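Local coordinates for outer membrane protein TP0453 (Treponema pallidum, PDB 3K8G) that alters membrane permeability at acidic pH and might take part in ligand transport at the outer membrane, at residues 15-20 / 139-144; 25-30 / 52-57; 147-152 / 161-166; 205-210 / 233-238. All blocks are in the same frame, centred on the assembly; numbering follows the deposited sequence.

How the contacts relate
Contacts 2, 3 and 4 lie along the antiparallel strands of the U-shaped half-barrel, while contact 1 ties two loops together at its surface. Contacts 2 and 3 adjoin directly: strands 21-26 and 162-166 are neighbours, Phe25 CE1 lies 3.7 Å from Val162 CG1, and the two centres are about 15 Å apart. Contact 1 is equally far from contact 3 between centres, and reaches it where Gln144 O approaches Tyr165 CE2 at 4.2 Å. Contact 4 stands about 17 Å from contact 3 and 30 Å from contact 2, between centres. The 21 residues between the segments of contact 2 are mostly helices 31-41 and 45-52, which, with helix 245-253, move away from helices 169-176 and 215-225 when the hydrophobic cavity opens.

Contact 1: residues 15-20 / 139-144; sequences VGSGAD and NPDRPQ
Ser17 gives its backbone N-H to the carboxylate of Asp141, with N 2.9 Å from OD2 and a nearly straight bond (166° at the hydrogen). The donor comes to OD2 from the anti side, turned away from OD1, and lies 17° out of the carboxylate plane. The same oxygen sits 3.4 Å from Gly16 CA. With its CG beside the backbone N and opposite the carbonyl carbon (chi1 -83°), Asp141 holds the carboxylate across the Gly16-Ser17 peptide. Ser17 OG packs alongside the carbons of the facing loop, 3.4 Å from Asp141 CB and 3.6 Å from Pro143 CD. One water bridges the loops, lying 2.7 Å from Ser17 OG and accepting from Arg142 N at 2.9 Å. The loops come from distant parts of the chain, 119 residues apart: 15-20 leads from helix 11-15 into strand 21-26, whereas the loop 139-144 lies between helices 130-135 and 147-153. Gly16, with positive phi, is where the chain leaves the first helix, and Asp141 takes up the N-H just beyond that end. Further out, backbone bonding of Asp141 to Gly13 ties the second loop to the helix itself. Tyr22 OH is hydrogen-bonded to Gly16 O and to Ala19 N, spanning the loop.

Contact 2: residues 25-30 / 52-57; sequences FPVAGN and DRTTAV
Val27 presses its side chain onto the carbonyl of Thr54, with CB only 3.3 Å from Thr54 O. Its CG2 branch, set beside the backbone N and opposite the carbonyl carbon, points on to the methyls of the other strand: it lies 4.0 Å from Thr54 CG2 and 4.2 Å from Val57 CG2. In this tight part the backbones also pair closely. Val27 N donates to Thr55 O at 2.9 Å, Phe25 N to Val57 O at 2.9 Å, and Val57 N returns the bond to Phe25 O at 3.0 Å. Phe25 and Val57 thus form a hydrogen-bonded antiparallel pair, followed by the non-hydrogen-bonded pair of Pro26 and Ala56, where strands 21-26 and 54-62 of the half-barrel meet. Phe25 carries its ring on to Leu33, Ile34 and Ile37 of helix 31-41, an amphipathic helix that moves when the cavity opens. On its far edge strand 54-62 has a classic bulge, Thr55 and Ala56 both facing Ser73. Beyond Val27 the fit becomes looser and wetter, at exposed Ala28 and Thr55, where a water accepts from Ala28 N and donates to Thr55 O at 2.7 Å. A type II turn, Val27 to Asn30, is closed by Asn30 N donating to Val27 O. Asn30 turns back inside, its ND2 donating to Pro26 O (173°) and also to Gln160 O.

Contact 3: residues 147-152 / 161-166; sequences PRFEKE and TVALYI
Helix 147-153 lies against strand 162-166 of the half-barrel, Phe149 and Glu152 meeting Thr161, Ala163 and Tyr165. The short helix and strand segments run at 142° to one another, with axes 8.6 Å apart at closest approach. Phe149 has its CG anti to the backbone N (chi1 -174°), which brings the CD1-CE1 side of the ring to the strand. Its CD1 touches the Ala163 methyl at 3.6 Å and Tyr165 CB at 4.0 Å, and CE1 comes 3.5 Å from Ala163 O. The small Ala163 side chain is consistent with the ring's close approach to the backbone. This is the face of the strand away from Val162, whose side chain packs against Phe25 on the other side of the half-barrel wall. Tyr22, Tyr24 and Tyr192 of the flanking strands, and Leu12 of helix 11-15, also touch Phe149.

At the other end of the contact the carboxylate of Glu152 crosses over Thr161, OE2 standing 3.5 Å from Thr161 CB. A salt bridge one helical turn long steadies it: Arg148 NE donates to Glu152 OE1 at 3.1 Å, straight (172°), in the guanidinium plane and onto the anti lone pair. A water extends the link across the contact, donating to Glu152 OE1 at 2.7 Å, accepting from Arg148 NH2, and hydrogen-bonding to Thr161 OG1. Ser159 OG is hydrogen-bonded to both Glu152 OE2 and Thr161 OG1, and Arg148 makes a cation-pi contact with Tyr192.

Contact 4: residues 205-210 / 233-238; sequences SLQLGN and GDRLII
Arg235 curls over Ser205, its NH1 donating to Ser205 OG at 3.0 Å in a strongly bent bond, 130° at the hydrogen and with the hydroxyl 36° out of the guanidinium plane. The bend of the arginine chain at chi3 (-52°) folds the group back above the serine. Ile237 CD1 slips beneath, 3.6 Å from the guanidinium plane towards its rim and 3.4 Å from Ser205 OG, so hydroxyl, methyl and charged group form one compact cluster. All three residues stand on one face of an antiparallel pair, strands 199-207 and 235-244, near the far end of the half-barrel. The other face carries Leu206 and Leu236, which form a hydrogen-bonded pair. Leu206 N reaches Leu236 O at 2.9 Å, and the return bond from Leu236 N to Leu206 O is equally long. Where regular pairing ends, Leu208 N still donates to Asp234 O at 2.7 Å. Its side chain then folds back across the strand, CD2 resting 3.8 Å from Leu236 CB. Leu186 and Ile213 also touch Leu208, and Ile229 and Val231 touch Leu236, on this apolar face. Gln207, on the Ser205 face, and Asp234 are partly exposed. Back within the strands, beside the non-hydrogen-bonded pair of Ser205 and Ile237, Ser205 CA makes a CA-H...O contact with Leu236 O at 3.3 Å.

Contact 1: residues 15-20 / 139-144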
loop_
_atom_site.group_PDB
_atom_site.type_symbol
_atom_site.label_atom_id
_atom_site.label_comp_id
_atom_site.label_asym_id
_atom_site.label_seq_id
_atom_site.Cartn_x
_atom_site.Cartn_y
_atom_site.Cartn_z
ATOM N N VAL A 15 -0.185 4.448 -10.359
ATOM C CA VAL A 15 0.802 3.532 -9.749
ATOM C C VAL A 15 1.080 2.320 -10.675
ATOM O O VAL A 15 2.157 1.732 -10.634
ATOM C CB VAL A 15 0.447 3.100 -8.293
ATOM C CG1 VAL A 15 0.326 4.379 -7.401
ATOM C CG2 VAL A 15 -0.873 2.284 -8.241
ATOM N N GLY A 16 0.104 1.952 -11.493
ATOM C CA GLY A 16 0.345 1.006 -12.582
ATOM C C GLY A 16 -0.277 -0.353 -12.416
ATOM O O GLY A 16 -0.542 -0.801 -11.309
ATOM N N SER A 17 -0.471 -1.015 -13.555
ATOM C CA SER A 17 -0.881 -2.410 -13.673
ATOM C C SER A 17 0.226 -3.415 -13.384
ATOM O O SER A 17 1.379 -3.128 -13.584
ATOM C CB SER A 17 -1.292 -2.660 -15.160
ATOM O OG SER A 17 -2.569 -2.148 -15.298
ATOM N N GLY A 18 -0.183 -4.634 -13.046
ATOM C CA GLY A 18 0.708 -5.782 -12.928
ATOM C C GLY A 18 1.418 -5.893 -11.584
ATOM O O GLY A 18 2.408 -6.612 -11.480
ATOM N N ALA A 19 0.935 -5.186 -10.557
ATOM C CA ALA A 19 1.630 -5.191 -9.276
ATOM C C ALA A 19 1.329 -6.532 -8.516
ATOM O O ALA A 19 0.274 -7.147 -8.707
ATOM C CB ALA A 19 1.180 -3.948 -8.396
ATOM N N ASP A 20 2.215 -6.929 -7.627
ATOM C CA ASP A 20 1.942 -8.072 -6.744
ATOM C C ASP A 20 1.042 -7.724 -5.558
ATOM O O ASP A 20 0.315 -8.600 -5.050
ATOM C CB ASP A 20 3.260 -8.605 -6.258
ATOM C CG ASP A 20 4.107 -9.084 -7.404
ATOM O OD1 ASP A 20 3.875 -10.217 -7.800
ATOM O OD2 ASP A 20 4.928 -8.321 -7.963
ATOM N N ASN A 139 -1.920 9.005 -19.755
ATOM C CA ASN A 139 -2.411 7.725 -20.258
ATOM C C ASN A 139 -2.363 6.633 -19.177
ATOM O O ASN A 139 -1.373 5.888 -19.098
ATOM C CB ASN A 139 -1.594 7.281 -21.506
ATOM C CG ASN A 139 -1.751 8.247 -22.713
ATOM O OD1 ASN A 139 -0.777 8.817 -23.166
ATOM N ND2 ASN A 139 -2.977 8.427 -23.209
ATOM N N PRO A 140 -3.408 6.522 -18.327
ATOM C CA PRO A 140 -3.250 5.645 -17.160
ATOM C C PRO A 140 -3.320 4.156 -17.514
ATOM O O PRO A 140 -3.919 3.781 -18.536
ATOM C CB PRO A 140 -4.451 6.018 -16.270
ATOM C CG PRO A 140 -5.527 6.493 -17.289
ATOM C CD PRO A 140 -4.654 7.323 -18.243
ATOM N N ASP A 141 -2.715 3.317 -16.672
ATOM C CA ASP A 141 -2.923 1.879 -16.765
ATOM C C ASP A 141 -4.338 1.557 -16.250
ATOM O O ASP A 141 -5.023 2.426 -15.719
ATOM C CB ASP A 141 -1.901 1.152 -15.885
ATOM C CG ASP A 141 -0.547 0.950 -16.576
ATOM O OD1 ASP A 141 -0.435 1.318 -17.764
ATOM O OD2 ASP A 141 0.391 0.426 -15.905
ATOM N N ARG A 142 -4.747 0.308 -16.398
ATOM C CA ARG A 142 -6.099 -0.128 -16.040
ATOM C C ARG A 142 -6.043 -1.414 -15.198
ATOM O O ARG A 142 -6.501 -2.480 -15.645
ATOM C CB ARG A 142 -6.928 -0.282 -17.346
ATOM C CG ARG A 142 -6.702 0.976 -18.311
ATOM C CD ARG A 142 -7.219 0.833 -19.755
ATOM N NE ARG A 142 -8.663 0.682 -19.707
ATOM C CZ ARG A 142 -9.509 1.655 -19.359
ATOM N NH1 ARG A 142 -9.047 2.891 -19.108
ATOM N NH2 ARG A 142 -10.823 1.386 -19.277
ATOM N N PRO A 143 -5.470 -1.337 -13.969
ATOM C CA PRO A 143 -5.454 -2.522 -13.100
ATOM C C PRO A 143 -6.894 -2.949 -12.714
ATOM O O PRO A 143 -7.811 -2.112 -12.715
ATOM C CB PRO A 143 -4.720 -2.034 -11.842
ATOM C CG PRO A 143 -4.867 -0.581 -11.847
ATOM C CD PRO A 143 -4.864 -0.160 -13.302
ATOM N N GLN A 144 -7.063 -4.235 -12.423
ATOM C CA GLN A 144 -8.328 -4.797 -11.957
ATOM C C GLN A 144 -8.274 -5.033 -10.458
ATOM O O GLN A 144 -7.344 -5.663 -9.955
ATOM C CB GLN A 144 -8.604 -6.121 -12.657
ATOM C CG GLN A 144 -8.678 -6.034 -14.182
ATOM C CD GLN A 144 -8.511 -7.420 -14.805
ATOM O OE1 GLN A 144 -7.491 -8.077 -14.599
ATOM N NE2 GLN A 144 -9.511 -7.871 -15.548
HETATM O O HOH W 1 -3.110 -1.591 -17.898
#

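Contact 2: residues 25-30 / 52-57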
loop_
_atom_site.group_PDB
_atom_site.type_symbol
_atom_site.label_atom_id
_atom_site.label_comp_id
_atom_site.label_asym_id
_atom_site.label_seq_id
_atom_site.Cartn_x
_atom_site.Cartn_y
_atom_site.Cartn_z
ATOM N N PHE A 25 -4.233 3.552 1.867
ATOM C CA PHE A 25 -4.251 4.014 3.267
ATOM C C PHE A 25 -4.895 5.409 3.343
ATOM O O PHE A 25 -4.278 6.367 2.901
ATOM C CB PHE A 25 -2.824 4.230 3.774
ATOM C CG PHE A 25 -1.961 2.986 3.826
ATOM C CD1 PHE A 25 -1.756 2.316 5.027
ATOM C CD2 PHE A 25 -1.273 2.554 2.701
ATOM C CE1 PHE A 25 -0.940 1.192 5.102
ATOM C CE2 PHE A 25 -0.453 1.426 2.764
ATOM C CZ PHE A 25 -0.287 0.747 3.954
ATOM N N PRO A 26 -6.096 5.532 3.938
ATOM C CA PRO A 26 -6.512 6.874 4.372
ATOM C C PRO A 26 -5.543 7.340 5.465
ATOM O O PRO A 26 -5.262 6.585 6.374
ATOM C CB PRO A 26 -7.932 6.665 4.930
ATOM C CG PRO A 26 -8.237 5.178 4.840
ATOM C CD PRO A 26 -7.026 4.455 4.341
ATOM N N VAL A 27 -4.980 8.536 5.358
ATOM C CA VAL A 27 -3.975 8.944 6.358
ATOM C C VAL A 27 -4.617 9.167 7.745
ATOM O O VAL A 27 -4.055 8.747 8.740
ATOM C CB VAL A 27 -3.149 10.153 5.894
ATOM C CG1 VAL A 27 -2.183 10.644 6.989
ATOM C CG2 VAL A 27 -2.364 9.768 4.600
ATOM N N ALA A 28 -5.785 9.805 7.789
ATOM C CA ALA A 28 -6.505 10.033 9.085
ATOM C C ALA A 28 -6.884 8.719 9.765
ATOM O O ALA A 28 -7.535 7.845 9.162
ATOM C CB ALA A 28 -7.724 10.912 8.885
ATOM N N GLY A 29 -6.432 8.567 11.011
ATOM C CA GLY A 29 -6.659 7.348 11.791
ATOM C C GLY A 29 -5.575 6.294 11.636
ATOM O O GLY A 29 -5.535 5.309 12.404
ATOM N N ASN A 30 -4.685 6.502 10.663
ATOM C CA ASN A 30 -3.601 5.557 10.394
ATOM C C ASN A 30 -2.190 6.115 10.476
ATOM O O ASN A 30 -1.235 5.523 9.944
ATOM C CB ASN A 30 -3.829 4.867 9.044
ATOM C CG ASN A 30 -5.156 4.158 8.988
ATOM O OD1 ASN A 30 -5.383 3.237 9.737
ATOM N ND2 ASN A 30 -6.044 4.604 8.120
ATOM N N ASP A 52 2.308 14.113 6.368
ATOM C CA ASP A 52 1.546 15.033 7.229
ATOM C C ASP A 52 0.631 15.995 6.466
ATOM O O ASP A 52 -0.301 16.556 7.045
ATOM C CB ASP A 52 2.480 15.789 8.196
ATOM C CG ASP A 52 3.188 14.844 9.181
ATOM O OD1 ASP A 52 4.206 15.238 9.780
ATOM O OD2 ASP A 52 2.734 13.692 9.353
ATOM N N ARG A 53 0.870 16.144 5.165
ATOM C CA ARG A 53 0.011 16.951 4.287
ATOM C C ARG A 53 -0.848 16.119 3.288
ATOM O O ARG A 53 -1.419 16.671 2.348
ATOM C CB ARG A 53 0.880 17.944 3.506
ATOM C CG ARG A 53 1.602 18.981 4.412
ATOM C CD ARG A 53 2.069 20.179 3.615
ATOM N NE ARG A 53 0.934 21.013 3.227
ATOM C CZ ARG A 53 0.499 22.076 3.898
ATOM N NH1 ARG A 53 1.109 22.481 5.011
ATOM N NH2 ARG A 53 -0.554 22.737 3.443
ATOM N N THR A 54 -0.939 14.810 3.515
ATOM C CA THR A 54 -1.594 13.871 2.584
ATOM C C THR A 54 -2.906 13.354 3.178
ATOM O O THR A 54 -2.946 13.035 4.363
ATOM C CB THR A 54 -0.638 12.718 2.299
ATOM O OG1 THR A 54 0.559 13.255 1.741
ATOM C CG2 THR A 54 -1.234 11.662 1.304
ATOM N N THR A 55 -3.976 13.297 2.378
ATOM C CA THR A 55 -5.231 12.731 2.873
ATOM C C THR A 55 -5.319 11.221 2.590
ATOM O O THR A 55 -5.907 10.480 3.395
ATOM C CB THR A 55 -6.494 13.455 2.322
ATOM O OG1 THR A 55 -6.464 13.433 0.899
ATOM C CG2 THR A 55 -6.523 14.936 2.764
ATOM N N ALA A 56 -4.726 10.773 1.470
ATOM C CA ALA A 56 -4.804 9.355 1.094
ATOM C C ALA A 56 -3.595 8.936 0.260
ATOM O O ALA A 56 -3.089 9.719 -0.549
ATOM C CB ALA A 56 -6.097 9.077 0.308
ATOM N N VAL A 57 -3.127 7.711 0.496
ATOM C CA VAL A 57 -1.984 7.159 -0.222
ATOM C C VAL A 57 -2.450 5.876 -0.980
ATOM O O VAL A 57 -3.052 4.988 -0.382
ATOM C CB VAL A 57 -0.832 6.792 0.759
ATOM C CG1 VAL A 57 0.321 6.056 0.025
ATOM C CG2 VAL A 57 -0.242 8.063 1.449
HETATM O O HOH W 2 -7.380 10.866 5.584
#

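Contact 3: residues 147-152 / 161-166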
loop_
_atom_site.group_PDB
_atom_site.type_symbol
_atom_site.label_atom_id
_atom_site.label_comp_id
_atom_site.label_asym_id
_atom_site.label_seq_id
_atom_site.Cartn_x
_atom_site.Cartn_y
_atom_site.Cartn_z
ATOM N N PRO A 147 -14.171 -5.336 -5.671
ATOM C CA PRO A 147 -15.128 -4.261 -5.427
ATOM C C PRO A 147 -14.958 -3.468 -4.134
ATOM O O PRO A 147 -15.112 -2.255 -4.167
ATOM C CB PRO A 147 -16.482 -4.967 -5.451
ATOM C CG PRO A 147 -16.244 -6.218 -6.218
ATOM C CD PRO A 147 -14.835 -6.630 -5.920
ATOM N N ARG A 148 -14.668 -4.113 -2.999
ATOM C CA ARG A 148 -14.531 -3.328 -1.750
ATOM C C ARG A 148 -13.253 -2.483 -1.761
ATOM O O ARG A 148 -13.205 -1.382 -1.223
ATOM C CB ARG A 148 -14.563 -4.241 -0.492
ATOM C CG ARG A 148 -14.398 -3.453 0.783
ATOM C CD ARG A 148 -14.603 -4.297 2.042
ATOM N NE ARG A 148 -14.490 -3.437 3.205
ATOM C CZ ARG A 148 -14.530 -3.896 4.452
ATOM N NH1 ARG A 148 -14.676 -5.198 4.670
ATOM N NH2 ARG A 148 -14.399 -3.059 5.458
ATOM N N PHE A 149 -12.207 -3.010 -2.374
ATOM C CA PHE A 149 -10.980 -2.210 -2.509
ATOM C C PHE A 149 -11.293 -0.920 -3.322
ATOM O O PHE A 149 -10.955 0.219 -2.907
ATOM C CB PHE A 149 -9.886 -3.053 -3.176
ATOM C CG PHE A 149 -8.537 -2.358 -3.220
ATOM C CD1 PHE A 149 -7.533 -2.736 -2.327
ATOM C CD2 PHE A 149 -8.299 -1.333 -4.147
ATOM C CE1 PHE A 149 -6.265 -2.110 -2.368
ATOM C CE2 PHE A 149 -7.060 -0.670 -4.188
ATOM C CZ PHE A 149 -6.033 -1.062 -3.293
ATOM N N GLU A 150 -11.946 -1.094 -4.465
ATOM C CA GLU A 150 -12.409 0.066 -5.288
ATOM C C GLU A 150 -13.252 1.048 -4.463
ATOM O O GLU A 150 -13.036 2.268 -4.525
ATOM C CB GLU A 150 -13.264 -0.392 -6.483
ATOM C CG GLU A 150 -12.499 -1.185 -7.543
ATOM C CD GLU A 150 -11.537 -0.342 -8.441
ATOM O OE1 GLU A 150 -10.999 -0.933 -9.395
ATOM O OE2 GLU A 150 -11.348 0.880 -8.241
ATOM N N LYS A 151 -14.205 0.501 -3.697
ATOM C CA LYS A 151 -15.026 1.327 -2.799
ATOM C C LYS A 151 -14.194 2.123 -1.771
ATOM O O LYS A 151 -14.362 3.356 -1.637
ATOM C CB LYS A 151 -16.114 0.491 -2.090
ATOM C CG LYS A 151 -17.088 1.343 -1.239
ATOM C CD LYS A 151 -17.695 2.486 -2.091
ATOM C CE LYS A 151 -18.935 3.152 -1.452
ATOM N NZ LYS A 151 -19.387 4.362 -2.230
ATOM N N GLU A 152 -13.294 1.433 -1.066
ATOM C CA GLU A 152 -12.436 2.115 -0.079
ATOM C C GLU A 152 -11.650 3.261 -0.735
ATOM O O GLU A 152 -11.568 4.372 -0.181
ATOM C CB GLU A 152 -11.479 1.146 0.634
ATOM C CG GLU A 152 -12.148 -0.038 1.419
ATOM C CD GLU A 152 -13.094 0.403 2.548
ATOM O OE1 GLU A 152 -13.904 -0.433 2.949
ATOM O OE2 GLU A 152 -13.039 1.556 3.027
ATOM N N THR A 161 -10.575 2.839 6.785
ATOM C CA THR A 161 -10.168 1.457 6.492
ATOM C C THR A 161 -8.974 1.448 5.530
ATOM O O THR A 161 -9.013 2.078 4.480
ATOM C CB THR A 161 -11.344 0.666 5.915
ATOM O OG1 THR A 161 -12.393 0.621 6.892
ATOM C CG2 THR A 161 -10.958 -0.777 5.596
ATOM N N VAL A 162 -7.946 0.704 5.914
ATOM C CA VAL A 162 -6.769 0.394 5.103
ATOM C C VAL A 162 -7.130 -0.843 4.252
ATOM O O VAL A 162 -7.703 -1.800 4.771
ATOM C CB VAL A 162 -5.558 0.074 6.012
ATOM C CG1 VAL A 162 -4.303 -0.403 5.187
ATOM C CG2 VAL A 162 -5.199 1.282 6.874
ATOM N N ALA A 163 -6.840 -0.795 2.947
ATOM C CA ALA A 163 -7.196 -1.920 2.044
ATOM C C ALA A 163 -5.947 -2.506 1.381
ATOM O O ALA A 163 -5.087 -1.758 0.914
ATOM C CB ALA A 163 -8.225 -1.431 0.965
ATOM N N LEU A 164 -5.840 -3.840 1.315
ATOM C CA LEU A 164 -4.756 -4.433 0.564
ATOM C C LEU A 164 -5.340 -5.465 -0.376
ATOM O O LEU A 164 -6.299 -6.157 -0.019
ATOM C CB LEU A 164 -3.714 -5.108 1.468
ATOM C CG LEU A 164 -2.658 -4.163 2.091
ATOM C CD1 LEU A 164 -3.169 -3.655 3.408
ATOM C CD2 LEU A 164 -1.348 -4.921 2.279
ATOM N N TYR A 165 -4.783 -5.531 -1.577
ATOM C CA TYR A 165 -5.123 -6.621 -2.471
ATOM C C TYR A 165 -3.840 -7.351 -2.844
ATOM O O TYR A 165 -2.907 -6.736 -3.395
ATOM C CB TYR A 165 -5.807 -6.077 -3.723
ATOM C CG TYR A 165 -6.165 -7.201 -4.701
ATOM C CD1 TYR A 165 -6.971 -8.247 -4.281
ATOM C CD2 TYR A 165 -5.719 -7.195 -6.041
ATOM C CE1 TYR A 165 -7.325 -9.276 -5.141
ATOM C CE2 TYR A 165 -6.107 -8.234 -6.913
ATOM C CZ TYR A 165 -6.913 -9.265 -6.430
ATOM O OH TYR A 165 -7.322 -10.337 -7.219
ATOM N N ILE A 166 -3.787 -8.655 -2.582
ATOM C CA ILE A 166 -2.479 -9.356 -2.627
ATOM C C ILE A 166 -2.662 -10.548 -3.549
ATOM O O ILE A 166 -3.481 -11.419 -3.244
ATOM C CB ILE A 166 -2.083 -9.808 -1.202
ATOM C CG1 ILE A 166 -1.986 -8.581 -0.274
ATOM C CG2 ILE A 166 -0.768 -10.706 -1.208
ATOM C CD1 ILE A 166 -2.693 -8.796 1.092
HETATM O O HOH W 3 -14.593 0.050 5.502
HETATM O O HOH W 4 -11.334 3.288 3.495
#

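Contact 4: residues 205-210 / 233-238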
loop_
_atom_site.group_PDB
_atom_site.type_symbol
_atom_site.label_atom_id
_atom_site.label_comp_id
_atom_site.label_asym_id
_atom_site.label_seq_id
_atom_site.Cartn_x
_atom_site.Cartn_y
_atom_site.Cartn_z
ATOM N N SER A 205 -10.555 -12.086 2.859
ATOM C CA SER A 205 -11.062 -13.153 2.071
ATOM C C SER A 205 -9.858 -13.739 1.341
ATOM O O SER A 205 -9.017 -12.994 0.816
ATOM C CB SER A 205 -12.084 -12.584 1.093
ATOM O OG SER A 205 -12.628 -13.607 0.295
ATOM N N LEU A 206 -9.778 -15.061 1.288
ATOM C CA LEU A 206 -8.657 -15.729 0.656
ATOM C C LEU A 206 -9.217 -16.757 -0.325
ATOM O O LEU A 206 -10.062 -17.593 0.046
ATOM C CB LEU A 206 -7.761 -16.394 1.720
ATOM C CG LEU A 206 -6.625 -17.332 1.300
ATOM C CD1 LEU A 206 -5.510 -16.558 0.573
ATOM C CD2 LEU A 206 -6.066 -17.990 2.583
ATOM N N GLN A 207 -8.743 -16.691 -1.567
ATOM C CA GLN A 207 -9.207 -17.575 -2.612
ATOM C C GLN A 207 -8.597 -18.958 -2.357
ATOM O O GLN A 207 -7.375 -19.100 -2.181
ATOM C CB GLN A 207 -8.811 -16.984 -3.999
ATOM C CG GLN A 207 -9.636 -17.524 -5.173
ATOM C CD GLN A 207 -11.070 -16.953 -5.241
ATOM O OE1 GLN A 207 -11.284 -15.733 -5.239
ATOM N NE2 GLN A 207 -12.041 -17.838 -5.312
ATOM N N LEU A 208 -9.457 -19.968 -2.253
ATOM C CA LEU A 208 -9.014 -21.325 -1.929
ATOM C C LEU A 208 -8.840 -22.220 -3.171
ATOM O O LEU A 208 -8.178 -23.258 -3.100
ATOM C CB LEU A 208 -10.004 -22.006 -0.978
ATOM C CG LEU A 208 -10.220 -21.409 0.427
ATOM C CD1 LEU A 208 -11.401 -22.085 1.132
ATOM C CD2 LEU A 208 -8.960 -21.505 1.297
ATOM N N GLY A 209 -9.444 -21.826 -4.287
ATOM C CA GLY A 209 -9.476 -22.683 -5.483
ATOM C C GLY A 209 -10.425 -23.864 -5.339
ATOM O O GLY A 209 -11.559 -23.697 -4.897
ATOM N N ASN A 210 -9.973 -25.060 -5.729
ATOM C CA ASN A 210 -10.775 -26.282 -5.562
ATOM C C ASN A 210 -10.427 -27.029 -4.272
ATOM O O ASN A 210 -11.103 -27.987 -3.878
ATOM C CB ASN A 210 -10.670 -27.198 -6.802
ATOM C CG ASN A 210 -11.364 -26.608 -8.024
ATOM O OD1 ASN A 210 -10.790 -26.562 -9.122
ATOM N ND2 ASN A 210 -12.602 -26.146 -7.841
ATOM N N GLY A 233 -18.436 -20.335 -0.833
ATOM C CA GLY A 233 -18.006 -20.795 -2.154
ATOM C C GLY A 233 -16.559 -21.240 -2.078
ATOM O O GLY A 233 -16.208 -22.095 -1.266
ATOM N N ASP A 234 -15.703 -20.616 -2.883
ATOM C CA ASP A 234 -14.282 -20.957 -2.910
ATOM C C ASP A 234 -13.398 -19.964 -2.120
ATOM O O ASP A 234 -12.189 -19.857 -2.365
ATOM C CB ASP A 234 -13.813 -21.086 -4.373
ATOM C CG ASP A 234 -14.268 -22.405 -5.028
ATOM O OD1 ASP A 234 -14.862 -23.271 -4.336
ATOM O OD2 ASP A 234 -14.019 -22.577 -6.240
ATOM N N ARG A 235 -13.996 -19.272 -1.146
ATOM C CA ARG A 235 -13.279 -18.259 -0.377
ATOM C C ARG A 235 -13.349 -18.480 1.130
ATOM O O ARG A 235 -14.444 -18.658 1.696
ATOM C CB ARG A 235 -13.834 -16.868 -0.673
ATOM C CG ARG A 235 -13.576 -16.355 -2.082
ATOM C CD ARG A 235 -14.142 -14.948 -2.213
ATOM N NE ARG A 235 -15.546 -14.878 -1.795
ATOM C CZ ARG A 235 -16.097 -13.895 -1.072
ATOM N NH1 ARG A 235 -15.367 -12.864 -0.632
ATOM N NH2 ARG A 235 -17.390 -13.964 -0.761
ATOM N N LEU A 236 -12.179 -18.456 1.764
ATOM C CA LEU A 236 -12.068 -18.474 3.209
ATOM C C LEU A 236 -12.206 -17.054 3.728
ATOM O O LEU A 236 -11.446 -16.170 3.328
ATOM C CB LEU A 236 -10.712 -19.042 3.610
ATOM C CG LEU A 236 -10.524 -19.228 5.126
ATOM C CD1 LEU A 236 -11.406 -20.386 5.616
ATOM C CD2 LEU A 236 -9.052 -19.459 5.463
ATOM N N ILE A 237 -13.161 -16.843 4.633
ATOM C CA ILE A 237 -13.406 -15.531 5.228
ATOM C C ILE A 237 -13.022 -15.559 6.691
ATOM O O ILE A 237 -13.478 -16.423 7.444
ATOM C CB ILE A 237 -14.887 -15.132 5.114
ATOM C CG1 ILE A 237 -15.419 -15.403 3.697
ATOM C CG2 ILE A 237 -15.123 -13.679 5.626
ATOM C CD1 ILE A 237 -14.959 -14.416 2.655
ATOM N N ILE A 238 -12.162 -14.629 7.077
ATOM C CA ILE A 238 -11.754 -14.443 8.448
ATOM C C ILE A 238 -12.229 -13.068 8.847
ATOM O O ILE A 238 -11.896 -12.070 8.194
ATOM C CB ILE A 238 -10.231 -14.563 8.612
ATOM C CG1 ILE A 238 -9.765 -15.938 8.082
ATOM C CG2 ILE A 238 -9.835 -14.341 10.090
ATOM C CD1 ILE A 238 -8.277 -16.186 8.154
#